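Local coordinates for pyocin-S2 immunity protein (Pseudomonas aeruginosa, PDB 4QKO) that binds the nuclease domain of pyocin S2 and so probably protects the producing cell from its own toxin, at residues A[27-30]-A[31-35]; A[73-76]-A[77-81]. One frame throughout, in Å; residues are numbered along the deposited sequence.

Interaction 1 (A[27-30]-A[31-35])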
# COMPACT_ATOMS: atom_id res chain seq x y z
N LYS A 27 -13.25 -3.21 11.90
CA LYS A 27 -12.12 -3.82 12.58
C LYS A 27 -10.87 -2.94 12.60
O LYS A 27 -10.15 -2.93 13.58
CB LYS A 27 -11.73 -5.16 11.90
CG LYS A 27 -12.83 -6.22 11.82
CD LYS A 27 -13.24 -6.77 13.18
CE LYS A 27 -13.32 -8.32 13.22
NZ LYS A 27 -14.27 -8.96 12.24
N PHE A 28 -10.64 -2.24 11.49
CA PHE A 28 -9.50 -1.35 11.27
C PHE A 28 -9.97 0.04 10.86
O PHE A 28 -9.87 0.44 9.66
CB PHE A 28 -8.64 -1.97 10.18
CG PHE A 28 -8.35 -3.40 10.44
CD1 PHE A 28 -7.67 -3.75 11.58
CD2 PHE A 28 -8.81 -4.38 9.58
CE1 PHE A 28 -7.41 -5.07 11.86
CE2 PHE A 28 -8.54 -5.69 9.82
CZ PHE A 28 -7.87 -6.04 10.98
N PRO A 29 -10.48 0.82 11.85
CA PRO A 29 -11.04 2.11 11.51
C PRO A 29 -9.97 3.07 10.97
O PRO A 29 -10.29 3.91 10.14
CB PRO A 29 -11.59 2.64 12.83
CG PRO A 29 -11.32 1.67 13.86
CD PRO A 29 -10.57 0.50 13.27
N THR A 30 -8.73 2.95 11.46
CA THR A 30 -7.61 3.79 11.03
C THR A 30 -6.57 3.05 10.17
O THR A 30 -6.38 1.81 10.32
CB THR A 30 -6.84 4.29 12.24
OG1 THR A 30 -6.30 3.20 12.95
CG2 THR A 30 -7.75 5.15 13.19
N GLU A 31 -5.87 3.82 9.33
CA GLU A 31 -4.81 3.29 8.50
C GLU A 31 -3.73 2.64 9.37
O GLU A 31 -3.19 1.56 9.03
CB GLU A 31 -4.20 4.37 7.57
CG GLU A 31 -3.20 3.81 6.58
CD GLU A 31 -2.67 4.82 5.57
OE1 GLU A 31 -3.04 6.01 5.62
OE2 GLU A 31 -1.83 4.44 4.73
N GLU A 32 -3.48 3.26 10.51
CA GLU A 32 -2.50 2.75 11.49
C GLU A 32 -2.91 1.40 12.08
O GLU A 32 -2.05 0.53 12.31
CB GLU A 32 -2.27 3.77 12.62
CG GLU A 32 -1.63 5.09 12.15
CD GLU A 32 -2.57 6.11 11.42
OE1 GLU A 32 -3.84 5.98 11.37
OE2 GLU A 32 -2.03 7.08 10.84
N SER A 33 -4.23 1.21 12.31
CA SER A 33 -4.74 -0.06 12.78
C SER A 33 -4.60 -1.15 11.71
O SER A 33 -4.32 -2.33 12.02
CB SER A 33 -6.21 -0.02 13.21
OG SER A 33 -7.10 0.18 12.12
N HIS A 34 -4.83 -0.78 10.45
CA HIS A 34 -4.66 -1.75 9.37
C HIS A 34 -3.21 -2.17 9.22
O HIS A 34 -2.91 -3.35 8.96
CB HIS A 34 -5.15 -1.14 8.04
CG HIS A 34 -5.36 -2.13 6.97
ND1 HIS A 34 -4.37 -2.45 6.07
CD2 HIS A 34 -6.43 -2.89 6.63
CE1 HIS A 34 -4.82 -3.35 5.23
NE2 HIS A 34 -6.08 -3.64 5.54
N ILE A 35 -2.30 -1.22 9.32
CA ILE A 35 -0.89 -1.55 9.18
C ILE A 35 -0.48 -2.55 10.24
O ILE A 35 0.26 -3.52 9.95
CB ILE A 35 0.02 -0.29 9.22
CG1 ILE A 35 -0.13 0.54 7.95
CG2 ILE A 35 1.49 -0.70 9.37
CD1 ILE A 35 0.41 1.96 7.99
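Phe28 and Ser33 face each other across the turn that starts helix 31-45. At the root of the Phe28 side chain, CB lies 3.3 Å from Ser33 OG, a tight fit. Further out, CD1 passes 3.7 Å from Ser33 O and CE1 still lies 4.1 Å from that oxygen, while on the other flank CD2 meets His34 CD2 at 4.1 Å. The two rings form an offset edge-to-face pair, the edge of His34 toward the face of Phe28, with planes at 86°. Lys27 CB sits over the centre of one Phe28 face, and the phenyl group also packs on Asp19 and Ile20 of helix 10-21.

Thr30 supplies the polar half. Its OG1 takes the Ser33 amide, Ser33 N to Thr30 OG1 being 2.9 Å; with chi1 at 62° the hydroxyl is tucked between the backbone N and the carbonyl carbon, facing into the first turn. Thr30 O accepts twice in its carbonyl plane: an ordinary bond from His34 N at 3.0 Å, and one from Ser33 OG that at 2.5 Å is unusually short, its exact length doubtful.

His34 uses both ring nitrogens elsewhere: NE2 bonds Ile20 O, and ND1 bonds Tyr85 OH of the pyocin-S2 chain. Glu31 OE2 pairs with Lys97 and Arg53 of that chain. This is a threonine N-cap opening a helix at the toxin interface.

Interaction 2 (A[73-76]-A[77-81])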
# COMPACT_ATOMS: atom_id res chain seq x y z
N LYS A 73 -1.84 -22.40 4.83
CA LYS A 73 -2.05 -23.71 5.44
C LYS A 73 -1.12 -24.81 4.83
O LYS A 73 -0.50 -25.65 5.57
CB LYS A 73 -3.49 -24.12 5.21
CG LYS A 73 -3.93 -25.47 5.72
CD LYS A 73 -5.41 -25.70 5.52
CE LYS A 73 -5.79 -26.95 6.29
NZ LYS A 73 -7.19 -27.24 5.92
N GLU A 74 -1.04 -24.80 3.50
CA GLU A 74 -0.34 -25.86 2.78
C GLU A 74 1.12 -25.68 2.94
O GLU A 74 1.83 -26.67 3.11
CB GLU A 74 -0.75 -25.88 1.33
CG GLU A 74 -2.16 -26.42 1.09
CD GLU A 74 -2.51 -26.55 -0.41
OE1 GLU A 74 -1.60 -26.39 -1.30
OE2 GLU A 74 -3.69 -26.88 -0.70
N TRP A 75 1.60 -24.44 2.94
CA TRP A 75 3.02 -24.17 3.20
C TRP A 75 3.47 -24.61 4.62
O TRP A 75 4.47 -25.35 4.78
CB TRP A 75 3.36 -22.72 2.96
CG TRP A 75 4.81 -22.38 3.30
CD1 TRP A 75 5.85 -22.55 2.51
CD2 TRP A 75 5.33 -21.88 4.54
NE1 TRP A 75 6.99 -22.18 3.13
CE2 TRP A 75 6.71 -21.76 4.38
CE3 TRP A 75 4.76 -21.46 5.74
CZ2 TRP A 75 7.56 -21.27 5.38
CZ3 TRP A 75 5.58 -21.00 6.75
CH2 TRP A 75 6.99 -20.88 6.55
N ARG A 76 2.70 -24.29 5.65
CA ARG A 76 3.10 -24.64 7.03
C ARG A 76 3.04 -26.15 7.18
O ARG A 76 3.88 -26.70 7.88
CB ARG A 76 2.21 -23.98 8.10
CG ARG A 76 2.26 -22.46 8.16
CD ARG A 76 1.31 -21.86 9.20
NE ARG A 76 1.64 -22.26 10.57
CZ ARG A 76 2.63 -21.79 11.32
NH1 ARG A 76 3.40 -20.80 10.94
NH2 ARG A 76 2.80 -22.34 12.52
N ALA A 77 2.03 -26.80 6.61
CA ALA A 77 1.93 -28.29 6.65
C ALA A 77 3.17 -28.93 6.03
O ALA A 77 3.72 -29.95 6.53
CB ALA A 77 0.69 -28.80 5.95
N SER A 78 3.61 -28.35 4.93
CA SER A 78 4.73 -28.89 4.15
C SER A 78 6.10 -28.65 4.86
O SER A 78 7.04 -29.43 4.70
CB SER A 78 4.75 -28.25 2.78
OG SER A 78 5.49 -27.02 2.86
N LYS A 79 6.18 -27.63 5.71
CA LYS A 79 7.35 -27.41 6.58
C LYS A 79 7.29 -28.08 7.96
O LYS A 79 8.16 -27.91 8.79
CB LYS A 79 7.55 -25.90 6.79
CG LYS A 79 7.84 -25.15 5.54
CD LYS A 79 9.07 -25.69 4.79
CE LYS A 79 9.60 -24.65 3.83
NZ LYS A 79 10.68 -25.22 2.95
N GLY A 80 6.24 -28.83 8.24
CA GLY A 80 6.12 -29.42 9.55
C GLY A 80 5.85 -28.47 10.71
O GLY A 80 6.06 -28.84 11.88
N LEU A 81 5.31 -27.30 10.40
CA LEU A 81 4.91 -26.34 11.42
C LEU A 81 3.49 -26.59 12.01
O LEU A 81 2.65 -27.26 11.38
CB LEU A 81 5.03 -24.95 10.80
CG LEU A 81 6.42 -24.51 10.38
CD1 LEU A 81 6.37 -23.17 9.68
CD2 LEU A 81 7.30 -24.41 11.62
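The end of helix 65-78 runs from Lys73 and Glu74, whose carbonyls take the amides of Ala77 and Ser78, to Gly80, whose phi of 70° reverses the chain so that Leu81 N reaches back to Arg76 O at 3.0 Å. Trp75 O has two donors: Lys79 N at 3.0 Å, approaching nearly along the C=O axis, and Ser78 OG at 2.7 Å, tilted out of the carbonyl plane.

The Lys79 chain folds over the indole of Trp75. With CG anti to the carbonyl carbon (chi1 -62°) and a bend at chi2 (-57°), it lays CG over one face of the five-membered ring, 4.1 Å from the centroid, as a CH-pi contact, and brings CE to 3.7 Å from Trp75 NE1. At the far edge of the six-membered ring Leu81 takes over, Trp75 CZ3 lying 3.7 Å from Leu81 CD1. His47 and Pro48 also pack against the indole.

Leu81 CB sits over one face of the Arg76 guanidinium, toward its rim, 3.8 Å from Arg76 NH2. Arg76 NH1 reaches Glu46 OE2 in a salt bridge and also bonds Thr45 O, while NH2 bonds Pro82 O, which together fix how the flat group is turned. The Leu81-Arg76 packing accompanies a Schellman motif, made by positive phi at Gly80 and the bonds Leu81 N to Arg76 O and Gly80 N to Ala77 O, that ends the helix.

Interaction 1 starts a helix and interaction 2 ends one; along the chain they follow in series. They lie on opposite sides of the chain's centre, their own centres 29 Å apart and their nearest atoms about 18 Å apart, so they do not touch. Helix 31-45 connects them: interaction 1 caps its beginning, and Arg76 of interaction 2 bonds the carbonyl of Thr45 at its far end and forms a salt bridge with Glu46 just beyond. Their surroundings differ too. Glu31, His34 and Ile35 meet the pyocin-S2 nuclease directly, whereas no other protein chain of the complex touches 73-81, whose contacts tie helix 65-78 to the rest of the immunity protein.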